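Local structure of AbyA5 (Verrucosispora maris, 4YWF) at residues 217-221 and 241-247; 292-298 and 319-324; 84-89 and 151-157; 143-149 and 210-216; 342-346 and 362-366. The protein probably acts as an esterase-like lyase of the alpha/beta-hydrolase superfamily, catalysing acetate elimination in spirotetronate/spirotetramate biosynthesis. The protein carries 4 engineered substitutions. One frame throughout, in Å; residues are numbered along the deposited sequence.

Contact 1: 217-221 and 241-247; sequences SFSGH and APVAAFF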
# COMPACT_ATOMS: atom_id res chain seq x y z
N SER A 217 -5.13 -2.91 0.15
CA SER A 217 -5.60 -2.88 -1.20
C SER A 217 -4.92 -3.93 -2.09
O SER A 217 -4.69 -5.09 -1.68
CB SER A 217 -5.39 -1.42 -1.65
OG SER A 217 -5.89 -1.14 -2.92
N PHE A 218 -4.53 -3.56 -3.32
CA PHE A 218 -3.97 -4.52 -4.27
C PHE A 218 -2.78 -5.31 -3.75
O PHE A 218 -2.59 -6.43 -4.17
CB PHE A 218 -3.54 -3.82 -5.57
CG PHE A 218 -4.70 -3.45 -6.43
CD1 PHE A 218 -5.50 -2.37 -6.09
CD2 PHE A 218 -5.03 -4.24 -7.52
CE1 PHE A 218 -6.61 -2.07 -6.84
CE2 PHE A 218 -6.14 -3.96 -8.26
CZ PHE A 218 -6.92 -2.86 -7.94
N SER A 219 -1.99 -4.74 -2.83
CA SER A 219 -0.84 -5.44 -2.35
C SER A 219 -1.31 -6.63 -1.50
O SER A 219 -0.57 -7.55 -1.29
CB SER A 219 0.14 -4.54 -1.56
OG SER A 219 -0.33 -4.19 -0.25
N GLY A 220 -2.52 -6.57 -0.99
CA GLY A 220 -3.06 -7.67 -0.27
C GLY A 220 -3.27 -8.90 -1.14
O GLY A 220 -3.07 -10.04 -0.69
N HIS A 221 -3.62 -8.68 -2.39
CA HIS A 221 -3.71 -9.77 -3.34
C HIS A 221 -2.28 -10.40 -3.54
O HIS A 221 -2.11 -11.61 -3.66
CB HIS A 221 -4.26 -9.23 -4.64
CG HIS A 221 -4.12 -10.19 -5.79
ND1 HIS A 221 -3.10 -10.09 -6.69
CD2 HIS A 221 -4.91 -11.21 -6.20
CE1 HIS A 221 -3.24 -11.04 -7.60
NE2 HIS A 221 -4.33 -11.73 -7.32
N ALA A 241 -8.65 -5.77 -0.53
CA ALA A 241 -7.78 -6.47 -1.46
C ALA A 241 -8.63 -7.07 -2.52
O ALA A 241 -9.68 -7.66 -2.22
CB ALA A 241 -6.93 -7.57 -0.75
N PRO A 242 -8.20 -6.96 -3.80
CA PRO A 242 -8.98 -7.74 -4.81
C PRO A 242 -8.67 -9.26 -4.76
O PRO A 242 -7.60 -9.67 -4.27
CB PRO A 242 -8.49 -7.12 -6.16
CG PRO A 242 -7.09 -6.66 -5.84
CD PRO A 242 -7.13 -6.18 -4.40
N VAL A 243 -9.55 -10.13 -5.26
CA VAL A 243 -9.34 -11.59 -5.10
C VAL A 243 -9.54 -12.41 -6.40
O VAL A 243 -8.58 -12.97 -6.92
CB VAL A 243 -10.25 -12.16 -4.03
CG1 VAL A 243 -9.97 -13.64 -3.89
CG2 VAL A 243 -10.08 -11.38 -2.72
N ALA A 244 -10.76 -12.42 -6.94
CA ALA A 244 -11.03 -13.19 -8.15
C ALA A 244 -11.90 -12.47 -9.12
O ALA A 244 -11.55 -12.33 -10.33
CB ALA A 244 -11.69 -14.55 -7.76
N ALA A 245 -13.10 -12.16 -8.64
CA ALA A 245 -14.06 -11.39 -9.39
C ALA A 245 -13.53 -10.06 -9.99
O ALA A 245 -13.92 -9.68 -11.10
CB ALA A 245 -15.28 -11.09 -8.57
N PHE A 246 -12.67 -9.34 -9.25
CA PHE A 246 -12.06 -8.16 -9.82
C PHE A 246 -11.38 -8.47 -11.20
O PHE A 246 -11.41 -7.68 -12.12
CB PHE A 246 -11.05 -7.55 -8.84
CG PHE A 246 -10.41 -6.31 -9.36
CD1 PHE A 246 -11.07 -5.13 -9.32
CD2 PHE A 246 -9.17 -6.37 -9.97
CE1 PHE A 246 -10.50 -3.97 -9.88
CE2 PHE A 246 -8.58 -5.24 -10.53
CZ PHE A 246 -9.24 -4.03 -10.46
N PHE A 247 -10.77 -9.64 -11.32
CA PHE A 247 -9.93 -9.95 -12.41
C PHE A 247 -10.74 -10.59 -13.54
O PHE A 247 -10.28 -10.63 -14.64
CB PHE A 247 -8.84 -10.90 -11.96
CG PHE A 247 -7.92 -10.31 -10.94
CD1 PHE A 247 -6.94 -9.40 -11.33
CD2 PHE A 247 -8.03 -10.66 -9.58
CE1 PHE A 247 -6.07 -8.83 -10.42
CE2 PHE A 247 -7.16 -10.07 -8.67
CZ PHE A 247 -6.22 -9.14 -9.07
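The sharp strand-turn-helix at Ser217, where alpha/beta hydrolases carry their nucleophile elbow, meets the loop that leaves the next strand at Ala241 and Pro242. Ser217 has the positive phi (53°) of such an elbow, and its carbonyl O receives a CA-H contact from Ala241 CA at 3.4 Å. The Pro242 ring crosses Phe218 at about a right angle: its CG lies over one face of the aromatic ring, 3.6 Å from CD2 of Phe218, in a CH-pi contact. The far rim of Phe218 is turned edge-on to the face of Phe246, planes at 81°, in an offset T-shaped pair with CE2 of Phe218 3.6 Å from CE2 of Phe246. His221 CB lies 3.4 Å from Pro242 O without bonding, and that oxygen has no hydrogen-bond partner in the model. One imidazole face is met obliquely by Phe247, whose CZ sits over the ring centre. CG of His221 lies anti to the backbone N (chi1 167°), carrying the imidazole toward Phe247, while NE2 is bonded to Trp282 O. Leu264 of helix 258-268 packs on both Phe218 and Phe246, and Val243 rests on helix 310-318.

Contact 2: 292-298 and 319-324; sequences VRIPVAY and VRDFRT
Pro295 lies over the guanidinium of Arg323, its CB above one face and 3.4 Å from Arg323 NH1. Asp321 OD1 lies in the plane of that guanidinium, 3.0 Å from Arg323 NH1, in a salt bridge on the syn side of the carboxylate, while Asp321 OD2 lies 3.3 Å from Pro295 CB. Although Glu350 and Gln347 hold the other nitrogens, an alanine in place of Asp321 would probably leave NH1 without its carboxylate mate. On the other face of the sheet Phe322 crosses Tyr298 obliquely, its CZ 3.6 Å from Tyr298 CB. Thr324 OG1, held anti to its backbone N (chi1 -168°), donates to Tyr298 O at 2.8 Å. Before the strands pair, one water links Val292 O and Ile294 O to Asp321 N, and another sits between Val292 O and Arg320 N. Val296, Ala297 and Tyr298 register with Phe322, Arg323 and Thr324 as parallel strands, joined through helix 310-318 in a beta-alpha-beta crossover at the edge of the hydrolase sheet.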
# COMPACT_ATOMS: atom_id res chain seq x y z
N VAL A 292 -3.56 -20.94 1.77
CA VAL A 292 -3.07 -19.88 2.68
C VAL A 292 -3.26 -20.37 4.09
O VAL A 292 -4.43 -20.45 4.52
CB VAL A 292 -3.88 -18.60 2.49
CG1 VAL A 292 -3.50 -17.52 3.50
CG2 VAL A 292 -3.74 -18.08 1.06
N ARG A 293 -2.18 -20.73 4.79
CA ARG A 293 -2.30 -21.33 6.14
C ARG A 293 -1.80 -20.44 7.29
O ARG A 293 -1.19 -20.89 8.26
CB ARG A 293 -1.58 -22.66 6.22
CG ARG A 293 -2.49 -23.83 5.87
CD ARG A 293 -2.16 -24.33 4.49
NE ARG A 293 -3.27 -25.11 3.97
CZ ARG A 293 -3.16 -26.15 3.15
NH1 ARG A 293 -1.99 -26.58 2.70
NH2 ARG A 293 -4.26 -26.77 2.78
N ILE A 294 -2.19 -19.19 7.22
CA ILE A 294 -1.76 -18.18 8.17
C ILE A 294 -2.96 -17.33 8.40
O ILE A 294 -3.89 -17.34 7.59
CB ILE A 294 -0.63 -17.31 7.58
CG1 ILE A 294 -1.02 -16.78 6.19
CG2 ILE A 294 0.67 -18.12 7.53
CD1 ILE A 294 -0.11 -15.72 5.62
N PRO A 295 -2.96 -16.60 9.52
CA PRO A 295 -4.10 -15.77 9.73
C PRO A 295 -4.17 -14.64 8.69
O PRO A 295 -3.13 -14.15 8.19
CB PRO A 295 -3.95 -15.27 11.19
CG PRO A 295 -2.64 -15.78 11.66
CD PRO A 295 -2.17 -16.84 10.76
N VAL A 296 -5.40 -14.33 8.31
CA VAL A 296 -5.71 -13.30 7.38
C VAL A 296 -6.82 -12.46 7.90
O VAL A 296 -7.89 -12.97 8.22
CB VAL A 296 -6.14 -13.84 6.01
CG1 VAL A 296 -6.43 -12.68 5.10
CG2 VAL A 296 -5.07 -14.73 5.43
N ALA A 297 -6.57 -11.17 7.96
CA ALA A 297 -7.54 -10.15 8.42
C ALA A 297 -7.81 -9.21 7.25
O ALA A 297 -6.89 -8.90 6.50
CB ALA A 297 -6.97 -9.38 9.64
N TYR A 298 -9.08 -8.80 7.10
CA TYR A 298 -9.53 -8.02 5.97
C TYR A 298 -10.62 -7.01 6.34
O TYR A 298 -11.72 -7.34 6.84
CB TYR A 298 -10.02 -9.03 4.90
CG TYR A 298 -10.42 -8.50 3.57
CD1 TYR A 298 -11.54 -7.68 3.41
CD2 TYR A 298 -9.71 -8.86 2.44
CE1 TYR A 298 -11.91 -7.22 2.16
CE2 TYR A 298 -10.04 -8.39 1.20
CZ TYR A 298 -11.13 -7.57 1.05
OH TYR A 298 -11.45 -7.15 -0.23
N VAL A 319 -10.81 -19.05 3.12
CA VAL A 319 -9.62 -18.85 3.93
C VAL A 319 -9.92 -19.40 5.32
O VAL A 319 -10.90 -19.02 5.89
CB VAL A 319 -9.25 -17.37 3.98
CG1 VAL A 319 -8.16 -17.10 5.06
CG2 VAL A 319 -8.75 -16.99 2.61
N ARG A 320 -9.07 -20.27 5.83
CA ARG A 320 -9.35 -21.07 7.05
C ARG A 320 -9.39 -20.21 8.27
O ARG A 320 -10.29 -20.33 9.07
CB ARG A 320 -8.25 -22.15 7.27
CG ARG A 320 -8.19 -23.19 6.16
CD ARG A 320 -6.79 -23.80 5.94
NE ARG A 320 -6.83 -24.58 4.70
CZ ARG A 320 -6.88 -25.92 4.62
NH1 ARG A 320 -6.82 -26.70 5.70
NH2 ARG A 320 -6.97 -26.49 3.42
N ASP A 321 -8.38 -19.36 8.43
CA ASP A 321 -8.29 -18.48 9.57
C ASP A 321 -8.50 -17.06 9.06
O ASP A 321 -7.55 -16.44 8.58
CB ASP A 321 -6.91 -18.66 10.16
CG ASP A 321 -6.71 -17.90 11.45
OD1 ASP A 321 -7.64 -17.22 11.95
OD2 ASP A 321 -5.58 -18.02 11.98
N PHE A 322 -9.75 -16.59 9.12
CA PHE A 322 -10.17 -15.35 8.47
C PHE A 322 -10.88 -14.44 9.46
O PHE A 322 -11.83 -14.86 10.16
CB PHE A 322 -11.03 -15.67 7.21
CG PHE A 322 -11.26 -14.50 6.35
CD1 PHE A 322 -10.21 -13.88 5.70
CD2 PHE A 322 -12.54 -13.95 6.22
CE1 PHE A 322 -10.42 -12.75 4.91
CE2 PHE A 322 -12.76 -12.84 5.44
CZ PHE A 322 -11.70 -12.24 4.76
N ARG A 323 -10.41 -13.20 9.56
CA ARG A 323 -11.02 -12.21 10.42
C ARG A 323 -11.37 -11.04 9.57
O ARG A 323 -10.56 -10.59 8.76
CB ARG A 323 -10.05 -11.75 11.50
CG ARG A 323 -9.38 -12.88 12.25
CD ARG A 323 -8.03 -13.33 11.68
NE ARG A 323 -7.11 -12.88 12.68
CZ ARG A 323 -6.47 -13.63 13.54
NH1 ARG A 323 -6.47 -14.95 13.52
NH2 ARG A 323 -5.75 -13.00 14.38
N THR A 324 -12.54 -10.49 9.80
CA THR A 324 -13.05 -9.49 8.97
C THR A 324 -14.09 -8.66 9.66
O THR A 324 -14.84 -9.12 10.54
CB THR A 324 -13.58 -10.14 7.67
OG1 THR A 324 -13.85 -9.12 6.71
CG2 THR A 324 -14.82 -11.06 7.89
O HOH W 1 -5.79 -19.33 6.83
O HOH W 2 -7.06 -21.10 3.94

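Contact 3: 84-89 and 151-157; sequences NMARFP and IVSIKEQ. Engineered in segment 84-89: Met85 (natural residue Leu).
Arg87 reaches across to Val152 and Ile154. From CB its chain leaves with CG anti to the backbone N (chi1 151°), then bends at chi2 (-110°) and chi3 (57°), which folds the head back over its own helix end. CD is the first atom to meet the other segment, 3.9 Å from Ile154 CG2. NE turns to the preceding helical turn and gives its hydrogen to Asn84 O at 3.2 Å. CZ is 3.8 Å from Ile154 CG2, which stands over one guanidinium face toward the rim. At the tip, NH2 donates both to Asn84 OD1 (2.8 Å) and, nearly head-on to the carbonyl, to Val152 O (2.9 Å), where NH1 adds a weak bond. Beside this grip, Val152 CG2 packs on Phe88 CE2 at 3.5 Å. Within this contact the buried guanidinium is met by carbonyl oxygens rather than a carboxylate, so its charge is probably eased by dipoles; the bonds to Val152 O tie the loop after strand 143-148 to helix 76-87, while Asn84 holds the head in place.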
# COMPACT_ATOMS: atom_id res chain seq x y z
N ASN A 84 2.82 14.71 -2.09
CA ASN A 84 2.24 13.38 -2.40
C ASN A 84 0.97 13.54 -3.25
O ASN A 84 0.87 12.99 -4.35
CB ASN A 84 1.98 12.62 -1.08
CG ASN A 84 1.36 11.25 -1.28
OD1 ASN A 84 1.21 10.70 -2.40
ND2 ASN A 84 1.11 10.64 -0.19
N MSE A 85 0.04 14.37 -2.77
CA MSE A 85 -1.22 14.61 -3.49
C MSE A 85 -0.94 15.13 -4.89
O MSE A 85 -1.59 14.72 -5.84
CB MSE A 85 -2.08 15.62 -2.78
CG MSE A 85 -2.64 15.03 -1.52
SE MSE A 85 -3.67 13.46 -2.11
CE MSE A 85 -2.53 11.98 -1.47
N ALA A 86 0.02 16.03 -5.03
CA ALA A 86 0.38 16.55 -6.34
C ALA A 86 0.72 15.50 -7.40
O ALA A 86 0.41 15.65 -8.59
CB ALA A 86 1.55 17.49 -6.16
N ARG A 87 1.46 14.48 -6.98
CA ARG A 87 1.86 13.37 -7.83
C ARG A 87 0.74 12.32 -8.03
O ARG A 87 0.78 11.56 -8.97
CB ARG A 87 3.14 12.74 -7.20
CG ARG A 87 3.34 11.28 -7.44
CD ARG A 87 3.20 10.32 -6.28
NE ARG A 87 2.00 10.22 -5.47
CZ ARG A 87 1.10 9.23 -5.46
NH1 ARG A 87 1.07 8.20 -6.34
NH2 ARG A 87 0.15 9.31 -4.53
N PHE A 88 -0.25 12.27 -7.14
CA PHE A 88 -1.40 11.37 -7.27
C PHE A 88 -2.11 11.63 -8.57
O PHE A 88 -2.27 12.80 -8.95
CB PHE A 88 -2.33 11.63 -6.12
CG PHE A 88 -3.61 10.85 -6.14
CD1 PHE A 88 -4.72 11.34 -6.83
CD2 PHE A 88 -3.74 9.70 -5.38
CE1 PHE A 88 -5.93 10.66 -6.82
CE2 PHE A 88 -4.93 9.01 -5.38
CZ PHE A 88 -6.04 9.49 -6.10
N PRO A 89 -2.58 10.57 -9.27
CA PRO A 89 -2.57 9.14 -8.87
C PRO A 89 -1.27 8.37 -9.22
O PRO A 89 -0.98 7.30 -8.67
CB PRO A 89 -3.81 8.62 -9.58
CG PRO A 89 -3.80 9.41 -10.94
CD PRO A 89 -3.35 10.79 -10.52
N ILE A 151 -2.46 0.82 -5.28
CA ILE A 151 -1.83 1.19 -6.55
C ILE A 151 -1.60 2.72 -6.67
O ILE A 151 -0.96 3.16 -7.66
CB ILE A 151 -2.62 0.66 -7.76
CG1 ILE A 151 -4.10 1.03 -7.60
CG2 ILE A 151 -2.43 -0.86 -7.95
CD1 ILE A 151 -4.91 1.14 -8.87
N VAL A 152 -2.17 3.51 -5.75
CA VAL A 152 -1.91 4.95 -5.74
C VAL A 152 -1.13 5.42 -4.50
O VAL A 152 -0.75 6.58 -4.42
CB VAL A 152 -3.18 5.84 -5.97
CG1 VAL A 152 -3.75 5.61 -7.38
CG2 VAL A 152 -4.23 5.64 -4.89
N SER A 153 -0.86 4.52 -3.55
CA SER A 153 -0.25 4.84 -2.23
C SER A 153 1.28 4.73 -2.26
O SER A 153 1.82 3.64 -2.37
CB SER A 153 -0.77 3.89 -1.14
OG SER A 153 -2.19 4.05 -0.93
N ILE A 154 1.97 5.86 -2.14
CA ILE A 154 3.41 5.86 -1.97
C ILE A 154 3.79 5.67 -0.52
O ILE A 154 3.01 5.89 0.37
CB ILE A 154 4.09 7.14 -2.52
CG1 ILE A 154 3.65 8.37 -1.72
CG2 ILE A 154 3.92 7.20 -4.02
CD1 ILE A 154 4.56 9.57 -1.93
N LYS A 155 5.04 5.28 -0.30
CA LYS A 155 5.48 4.73 0.99
C LYS A 155 5.63 5.85 2.04
O LYS A 155 5.55 5.62 3.27
CB LYS A 155 6.82 3.98 0.78
CG LYS A 155 7.95 4.82 0.15
CD LYS A 155 9.21 4.01 -0.22
CE LYS A 155 10.33 4.92 -0.72
NZ LYS A 155 9.95 5.85 -1.82
N GLU A 156 5.78 7.07 1.55
CA GLU A 156 5.84 8.22 2.39
C GLU A 156 4.50 8.50 3.06
O GLU A 156 4.45 9.23 4.04
CB GLU A 156 6.34 9.45 1.60
CG GLU A 156 7.87 9.38 1.29
CD GLU A 156 8.18 8.54 0.06
OE1 GLU A 156 7.25 8.23 -0.76
OE2 GLU A 156 9.35 8.15 -0.07
N GLN A 157 3.43 7.87 2.60
CA GLN A 157 2.13 8.03 3.25
C GLN A 157 2.17 7.38 4.64
O GLN A 157 1.55 7.86 5.59
CB GLN A 157 1.04 7.32 2.41
CG GLN A 157 -0.32 7.99 2.43
CD GLN A 157 -1.45 7.05 2.00
OE1 GLN A 157 -1.37 6.38 0.97
NE2 GLN A 157 -2.51 7.00 2.80
O HOH W 3 0.04 7.76 -0.87
O HOH W 4 0.92 5.33 -8.20

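Contact 4: 143-149 and 210-216; sequences PVLLMTG and RAYAMAL. Engineered in segment 210-216: Met214 (natural residue Leu).
Residues 144-148 and 211-215 pair as parallel strands inclined at 18°, stitched by six backbone bonds that run from Val144 N to Arg210 O through to Leu216 N to Thr148 O. They are inner neighbours in the mixed sheet of the alpha/beta-hydrolase fold. Val144, Leu146 and Thr148 share a face on which the second strand offers only alanines, Ala211, Ala213 and Ala215, and helix 194-201 packs there on Val144, Leu146 and Ala211. On the other face, under helix 337-351, Leu145 CD1 touches Met214 CB at 3.9 Å. Met147 and Met214, both selenomethionine and the latter an engineered substitution, lie side by side, pointing the same way, with CG atoms 4.0 Å apart. At the strand start Pro143 CB stands over one face of the Arg210 guanidinium, 4.0 Å from NH1, and at the edge of the Tyr212 ring, near its plane, 4.1 Å from CE2. Arg210 NH2 donates to Tyr212 OH at 3.2 Å and weakly to Ser352 O; a serine in its place would probably leave this phenol without its donor and uncover the proline ring. At the other end Thr148 OG1, wedged between its backbone N and carbonyl carbon (chi1 58°), bonds to Ser219 OG and lies 3.5 Å from Ala215 CB.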
# COMPACT_ATOMS: atom_id res chain seq x y z
N PRO A 143 10.57 -9.37 15.23
CA PRO A 143 9.68 -9.70 14.11
C PRO A 143 9.52 -8.59 13.11
O PRO A 143 9.55 -7.43 13.50
CB PRO A 143 8.33 -9.94 14.78
CG PRO A 143 8.43 -9.29 16.13
CD PRO A 143 9.88 -9.39 16.53
N VAL A 144 9.32 -8.95 11.86
CA VAL A 144 9.20 -7.98 10.77
C VAL A 144 7.72 -7.54 10.55
O VAL A 144 6.83 -8.39 10.48
CB VAL A 144 9.77 -8.54 9.44
CG1 VAL A 144 9.63 -7.52 8.35
CG2 VAL A 144 11.25 -8.80 9.53
N LEU A 145 7.47 -6.24 10.47
CA LEU A 145 6.20 -5.78 9.92
C LEU A 145 6.43 -5.16 8.55
O LEU A 145 7.09 -4.11 8.41
CB LEU A 145 5.46 -4.84 10.85
CG LEU A 145 4.12 -4.29 10.36
CD1 LEU A 145 3.02 -5.31 10.15
CD2 LEU A 145 3.67 -3.36 11.45
N LEU A 146 5.96 -5.88 7.52
CA LEU A 146 6.07 -5.36 6.20
C LEU A 146 4.80 -4.53 5.83
O LEU A 146 3.70 -5.03 5.92
CB LEU A 146 6.29 -6.47 5.19
CG LEU A 146 7.59 -7.27 5.20
CD1 LEU A 146 7.58 -8.22 4.06
CD2 LEU A 146 8.86 -6.44 5.11
N MSE A 147 4.96 -3.30 5.38
CA MSE A 147 3.80 -2.45 5.07
C MSE A 147 3.83 -1.95 3.70
O MSE A 147 4.83 -1.31 3.29
CB MSE A 147 3.75 -1.29 6.02
CG MSE A 147 2.43 -0.55 5.85
SE MSE A 147 1.93 0.40 7.51
CE MSE A 147 0.13 1.08 7.04
N THR A 148 2.71 -2.14 3.00
CA THR A 148 2.49 -1.62 1.66
C THR A 148 1.04 -1.19 1.43
O THR A 148 0.12 -1.72 2.01
CB THR A 148 2.80 -2.68 0.57
OG1 THR A 148 1.98 -3.86 0.76
CG2 THR A 148 4.25 -3.09 0.59
N GLY A 149 0.86 -0.19 0.59
CA GLY A 149 -0.45 0.25 0.17
C GLY A 149 -0.81 -0.32 -1.22
O GLY A 149 -0.19 -1.25 -1.72
N ARG A 210 9.80 -14.55 11.08
CA ARG A 210 8.48 -14.12 11.56
C ARG A 210 8.09 -12.78 10.99
O ARG A 210 8.33 -11.76 11.62
CB ARG A 210 8.45 -14.02 13.07
CG ARG A 210 8.85 -15.27 13.82
CD ARG A 210 8.89 -14.97 15.31
NE ARG A 210 7.57 -14.46 15.68
CZ ARG A 210 7.32 -13.54 16.62
NH1 ARG A 210 8.27 -13.05 17.36
NH2 ARG A 210 6.08 -13.15 16.81
N ALA A 211 7.51 -12.79 9.81
CA ALA A 211 7.07 -11.57 9.11
C ALA A 211 5.55 -11.47 9.01
O ALA A 211 4.84 -12.48 8.72
CB ALA A 211 7.61 -11.57 7.70
N TYR A 212 5.06 -10.25 9.18
CA TYR A 212 3.61 -9.94 9.08
C TYR A 212 3.45 -8.86 8.04
O TYR A 212 4.13 -7.86 8.17
CB TYR A 212 3.11 -9.53 10.45
CG TYR A 212 3.45 -10.63 11.47
CD1 TYR A 212 2.56 -11.71 11.67
CD2 TYR A 212 4.68 -10.62 12.18
CE1 TYR A 212 2.86 -12.72 12.57
CE2 TYR A 212 4.99 -11.63 13.07
CZ TYR A 212 4.09 -12.68 13.26
OH TYR A 212 4.40 -13.68 14.16
N ALA A 213 2.69 -9.12 6.95
CA ALA A 213 2.39 -8.13 5.91
C ALA A 213 1.10 -7.37 6.20
O ALA A 213 -0.04 -7.91 6.16
CB ALA A 213 2.26 -8.79 4.54
N MSE A 214 1.28 -6.08 6.53
CA MSE A 214 0.23 -5.11 6.46
C MSE A 214 0.16 -4.61 5.05
O MSE A 214 0.71 -3.55 4.71
CB MSE A 214 0.55 -3.97 7.41
CG MSE A 214 -0.51 -2.91 7.31
SE MSE A 214 -2.04 -3.28 8.51
CE MSE A 214 -1.09 -2.86 10.22
N ALA A 215 -0.54 -5.37 4.23
CA ALA A 215 -0.53 -5.14 2.75
C ALA A 215 -1.93 -4.75 2.31
O ALA A 215 -2.80 -5.59 2.09
CB ALA A 215 -0.06 -6.41 2.06
N LEU A 216 -2.15 -3.44 2.27
CA LEU A 216 -3.47 -2.84 1.96
C LEU A 216 -3.85 -2.85 0.45
O LEU A 216 -2.98 -2.83 -0.41
CB LEU A 216 -3.51 -1.38 2.45
CG LEU A 216 -3.36 -1.11 3.95
CD1 LEU A 216 -2.03 -1.55 4.46
CD2 LEU A 216 -3.46 0.39 4.24

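Contact 5: 342-346 and 362-366; sequences LWTLA and VDGAL
Ala346 CB fits between two residues of 362-366, 3.9 Å from Val362 CG1 and 4.0 Å from Leu366 CD2. One turn earlier, Leu342 faces Ala365 and Leu366: its CD1 comes to 4.1 Å from Ala365 CB, and its CB to 4.2 Å from Leu366 CD1. Leu366 CD1 is also 4.0 Å from Trp343 CB. The other methyl of Val362, CG2, meets Leu345 CD2 at 4.0 Å, the two side chains crossing at about a right angle. The contact is thus apolar, made by methyl groups and the CB atoms of Leu342 and Trp343 rather than by bonds between the segments, and Asp363 only skirts it with OD1 near Ala346 CB. What sets the spacing is the helical repeat. Ala346 N bonds to Leu342 O in one segment and Leu366 N to Val362 O in the other, so residues four apart line up in facing pairs, Leu342 against Leu366 and Ala346 against Val362, in reverse order. CG1 of Val362 stands anti to the backbone N (chi1 173°) and lies alongside Leu342 O as well. Further out, Tyr168 touches Leu345 and Val362, Leu349 adds to the Val362 side, and His339 borders Leu366. Trp343 packs inward on Ala297 and Val299 of strand 296-301, which seats helix 337-351 on the sheet and leaves helix 356-365 as the outer layer.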
# COMPACT_ATOMS: atom_id res chain seq x y z
N LEU A 342 -7.14 1.19 14.16
CA LEU A 342 -7.13 0.43 15.42
C LEU A 342 -7.41 -1.06 15.21
O LEU A 342 -6.77 -1.91 15.84
CB LEU A 342 -8.09 1.02 16.46
CG LEU A 342 -7.50 2.33 17.02
CD1 LEU A 342 -8.56 3.11 17.77
CD2 LEU A 342 -6.25 2.13 17.87
N TRP A 343 -8.34 -1.41 14.34
CA TRP A 343 -8.67 -2.83 14.20
C TRP A 343 -7.50 -3.57 13.61
O TRP A 343 -7.15 -4.67 14.10
CB TRP A 343 -9.95 -3.02 13.43
CG TRP A 343 -10.49 -4.41 13.34
CD1 TRP A 343 -11.42 -4.97 14.16
CD2 TRP A 343 -10.26 -5.38 12.29
NE1 TRP A 343 -11.76 -6.23 13.71
CE2 TRP A 343 -11.08 -6.50 12.56
CE3 TRP A 343 -9.48 -5.40 11.14
CZ2 TRP A 343 -11.10 -7.65 11.74
CZ3 TRP A 343 -9.50 -6.53 10.32
CH2 TRP A 343 -10.29 -7.64 10.63
N THR A 344 -6.87 -2.98 12.60
CA THR A 344 -5.78 -3.60 11.87
C THR A 344 -4.60 -3.77 12.79
O THR A 344 -3.94 -4.83 12.85
CB THR A 344 -5.38 -2.87 10.57
OG1 THR A 344 -5.05 -1.49 10.80
CG2 THR A 344 -6.50 -2.92 9.59
N LEU A 345 -4.33 -2.73 13.52
CA LEU A 345 -3.32 -2.80 14.52
C LEU A 345 -3.53 -3.95 15.52
O LEU A 345 -2.63 -4.78 15.75
CB LEU A 345 -3.19 -1.44 15.17
CG LEU A 345 -2.16 -1.36 16.25
CD1 LEU A 345 -0.77 -1.75 15.67
CD2 LEU A 345 -2.16 0.04 16.83
N ALA A 346 -4.74 -4.05 16.05
CA ALA A 346 -5.08 -5.05 17.02
C ALA A 346 -4.88 -6.43 16.43
O ALA A 346 -4.36 -7.32 17.07
CB ALA A 346 -6.53 -4.89 17.43
N VAL A 362 -4.51 -1.22 23.13
CA VAL A 362 -5.16 -1.07 21.79
C VAL A 362 -6.60 -1.57 21.81
O VAL A 362 -7.45 -0.98 21.17
CB VAL A 362 -4.34 -1.77 20.69
CG1 VAL A 362 -5.07 -1.77 19.35
CG2 VAL A 362 -2.97 -1.09 20.56
N ASP A 363 -6.85 -2.68 22.50
CA ASP A 363 -8.20 -3.26 22.64
C ASP A 363 -9.18 -2.30 23.31
O ASP A 363 -10.32 -2.20 22.88
CB ASP A 363 -8.16 -4.61 23.39
CG ASP A 363 -7.82 -5.78 22.47
OD1 ASP A 363 -8.16 -5.74 21.25
OD2 ASP A 363 -7.19 -6.75 22.96
N GLY A 364 -8.71 -1.57 24.32
CA GLY A 364 -9.49 -0.52 24.95
C GLY A 364 -9.80 0.62 24.01
O GLY A 364 -10.97 0.99 23.84
N ALA A 365 -8.77 1.17 23.37
CA ALA A 365 -8.98 2.17 22.34
C ALA A 365 -9.93 1.63 21.26
O ALA A 365 -10.86 2.35 20.84
CB ALA A 365 -7.65 2.64 21.78
N LEU A 366 -9.76 0.38 20.82
CA LEU A 366 -10.71 -0.24 19.85
C LEU A 366 -12.05 -0.53 20.57
O LEU A 366 -13.12 -0.41 19.96
CB LEU A 366 -10.16 -1.53 19.25
CG LEU A 366 -11.00 -2.37 18.30
CD1 LEU A 366 -11.33 -1.66 16.98
CD2 LEU A 366 -10.31 -3.70 18.03

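Contacts 3 and 4 cross along the chain, because 84-89, 143-149, 151-157 and 210-216 alternate; contacts 1, 2 and 5 follow in series. Contact 4 pairs inner strands of the eight-stranded sheet and contact 2 the pair at the edge formed by 322-327, with centres about 15 Å apart. Contact 1 starts where strand 207-215 turns into helix 218-226, and touches contact 4 through Ser219 OG and Thr148 OG1, contact 2 through Ala241 O and Tyr298 OH, and contact 3 through Phe218 and Ile151, so the elbow region connects all three. Trp343 of contact 5 packs on contact 2, and Thr344 on Met214 of contact 4. Contacts 2 and 3, about 28 Å between centres, lie on opposite sides of the chain's centre.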